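Local coordinates for DisA protein (Sorangium cellulosum, PDB 6CCA), which is a carbon methyltransferase of the disorazol polyketide assembly line, probably adding the paired methyl groups of a gem-dimethyl unit, at residues V387-H392 with N403-E408. Numbering follows the deposited sequence.
Sequences VAPLQH and NVILAE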
loop_
_atom_site.group_PDB
_atom_site.type_symbol
_atom_site.label_atom_id
_atom_site.label_comp_id
_atom_site.label_asym_id
_atom_site.label_seq_id
_atom_site.Cartn_x
_atom_site.Cartn_y
_atom_site.Cartn_z
ATOM N N VAL A 387 -6.324 5.680 -18.239
ATOM C CA VAL A 387 -5.847 4.980 -17.074
ATOM C C VAL A 387 -4.621 4.153 -17.415
ATOM O O VAL A 387 -4.638 3.379 -18.320
ATOM C CB VAL A 387 -6.921 4.156 -16.392
ATOM C CG1 VAL A 387 -6.357 3.548 -15.140
ATOM C CG2 VAL A 387 -8.109 5.002 -16.042
ATOM N N ALA A 388 -3.543 4.407 -16.698
ATOM C CA ALA A 388 -2.236 3.831 -16.994
ATOM C C ALA A 388 -1.516 3.233 -15.799
ATOM O O ALA A 388 -0.751 3.923 -15.107
ATOM C CB ALA A 388 -1.358 4.841 -17.703
ATOM N N PRO A 389 -1.737 1.934 -15.544
ATOM C CA PRO A 389 -0.844 1.225 -14.685
ATOM C C PRO A 389 0.448 1.125 -15.457
ATOM O O PRO A 389 0.436 0.735 -16.671
ATOM C CB PRO A 389 -1.501 -0.127 -14.502
ATOM C CG PRO A 389 -2.870 -0.005 -15.034
ATOM C CD PRO A 389 -2.813 1.092 -16.062
ATOM N N LEU A 390 1.538 1.527 -14.857
ATOM C CA LEU A 390 2.802 1.576 -15.604
ATOM C C LEU A 390 3.264 0.129 -15.919
ATOM O O LEU A 390 2.833 -0.817 -15.263
ATOM C CB LEU A 390 3.824 2.395 -14.886
ATOM C CG LEU A 390 3.469 3.875 -14.794
ATOM C CD1 LEU A 390 4.507 4.589 -13.989
ATOM C CD2 LEU A 390 3.332 4.466 -16.209
ATOM N N GLN A 391 4.071 -0.037 -16.961
ATOM C CA GLN A 391 4.447 -1.383 -17.421
ATOM C C GLN A 391 5.777 -1.744 -16.807
ATOM O O GLN A 391 6.697 -0.941 -16.801
ATOM C CB GLN A 391 4.579 -1.378 -18.982
ATOM C CG GLN A 391 3.310 -1.022 -19.666
ATOM C CD GLN A 391 3.517 -0.928 -21.185
ATOM O OE1 GLN A 391 3.568 0.188 -21.785
ATOM N NE2 GLN A 391 3.690 -2.095 -21.813
ATOM N N HIS A 392 5.883 -2.970 -16.310
ATOM C CA HIS A 392 7.104 -3.503 -15.733
ATOM C C HIS A 392 7.334 -4.906 -16.193
ATOM O O HIS A 392 7.372 -5.861 -15.409
ATOM C CB HIS A 392 7.062 -3.441 -14.190
ATOM C CG HIS A 392 7.152 -2.049 -13.674
ATOM N ND1 HIS A 392 6.038 -1.263 -13.543
ATOM C CD2 HIS A 392 8.195 -1.288 -13.309
ATOM C CE1 HIS A 392 6.400 -0.067 -13.117
ATOM N NE2 HIS A 392 7.701 -0.060 -12.958
ATOM N N ASN A 403 2.717 -1.419 -8.137
ATOM C CA ASN A 403 2.698 -0.544 -9.321
ATOM C C ASN A 403 2.350 0.900 -9.009
ATOM O O ASN A 403 1.747 1.180 -7.924
ATOM C CB ASN A 403 1.785 -1.135 -10.404
ATOM C CG ASN A 403 2.241 -0.726 -11.820
ATOM O OD1 ASN A 403 3.274 -0.063 -11.995
ATOM N ND2 ASN A 403 1.456 -1.122 -12.821
ATOM N N VAL A 404 2.769 1.801 -9.887
ATOM C CA VAL A 404 2.212 3.154 -9.925
ATOM C C VAL A 404 1.153 3.210 -11.055
ATOM O O VAL A 404 1.363 2.698 -12.187
ATOM C CB VAL A 404 3.289 4.179 -10.073
ATOM C CG1 VAL A 404 2.738 5.528 -10.511
ATOM C CG2 VAL A 404 4.064 4.315 -8.770
ATOM N N ILE A 405 0.019 3.783 -10.731
ATOM C CA ILE A 405 -1.162 3.862 -11.606
ATOM C C ILE A 405 -1.568 5.307 -11.742
ATOM O O ILE A 405 -1.729 5.984 -10.747
ATOM C CB ILE A 405 -2.335 3.001 -11.125
ATOM C CG1 ILE A 405 -1.873 1.535 -10.890
ATOM C CG2 ILE A 405 -3.480 3.052 -12.147
ATOM C CD1 ILE A 405 -2.044 1.093 -9.501
ATOM N N LEU A 406 -1.645 5.793 -12.972
ATOM C CA LEU A 406 -2.045 7.174 -13.301
ATOM C C LEU A 406 -3.425 7.166 -13.948
ATOM O O LEU A 406 -3.746 6.257 -14.713
ATOM C CB LEU A 406 -1.056 7.835 -14.253
ATOM C CG LEU A 406 0.436 7.679 -13.874
ATOM C CD1 LEU A 406 1.329 8.217 -14.962
ATOM C CD2 LEU A 406 0.734 8.376 -12.612
ATOM N N ALA A 407 -4.253 8.137 -13.609
ATOM C CA ALA A 407 -5.598 8.199 -14.169
ATOM C C ALA A 407 -6.041 9.676 -14.279
ATOM O O ALA A 407 -5.683 10.493 -13.423
ATOM C CB ALA A 407 -6.523 7.486 -13.256
ATOM N N GLU A 408 -6.761 9.987 -15.356
ATOM C CA GLU A 408 -7.198 11.364 -15.665
ATOM C C GLU A 408 -8.682 11.469 -15.400
ATOM O O GLU A 408 -9.527 10.675 -15.883
ATOM C CB GLU A 408 -6.869 11.654 -17.128
ATOM C CG GLU A 408 -7.347 12.985 -17.682
ATOM C CD GLU A 408 -6.929 13.108 -19.137
ATOM O OE1 GLU A 408 -7.777 12.773 -19.947
ATOM O OE2 GLU A 408 -5.771 13.551 -19.431
#
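Ala388 and Leu406 form the hydrogen-bonded pair of an antiparallel strand contact at the margin of the methyltransferase sheet, where the short strand 387-389 lies along strand 402-409. Ala388 N gives a nearly straight bond to Leu406 O (2.7 Å), in the carbonyl plane, whereas the return bond from Leu406 N reaches Ala388 O from well above its carbonyl plane. Next comes the non-hydrogen-bonded pair Pro389 and Ile405: a proline, which has no N-H to give, suits this position, and its CB rests against Ile405 CG1 at 4.0 Å. Leu390 N then bonds to Val404 O (2.9 Å) although the strand has ended.

Beyond it Asn403 takes over the ladder with its side chain. With CG anti to the backbone N (chi1 -151°), its amide reaches across, and Asn403 ND2 donates to a lone pair of Leu390 O at 2.8 Å, close to the amide plane. Ser372 OG also bonds to ND2, so two partners fix the rotation of the amide. Asn403 OD1 meets the edge of the His392 ring, 3.3 Å from CE1, the ring standing almost perpendicular to the amide; His392 NE2 is bonded to His200 NE2.

In the class I methyltransferase fold, a Rossmann-like sheet, the antiparallel seventh strand is inserted between the fifth and sixth; here strand 402-409 fills that place, between strand 330-337 and the edge strand to which 387-389 belongs. The two faces are covered by different helices. Val387, Pro389 and Ile405 pack on helix 372-381, Val387 also setting CG2 4.1 Å from the small Ala407 CB. On the face of Ala388 and Leu406, Leu390 CD1 lies alongside Val404 CG1 (4.0 Å), and helices 34-41 and 196-216 cover the branched leucines.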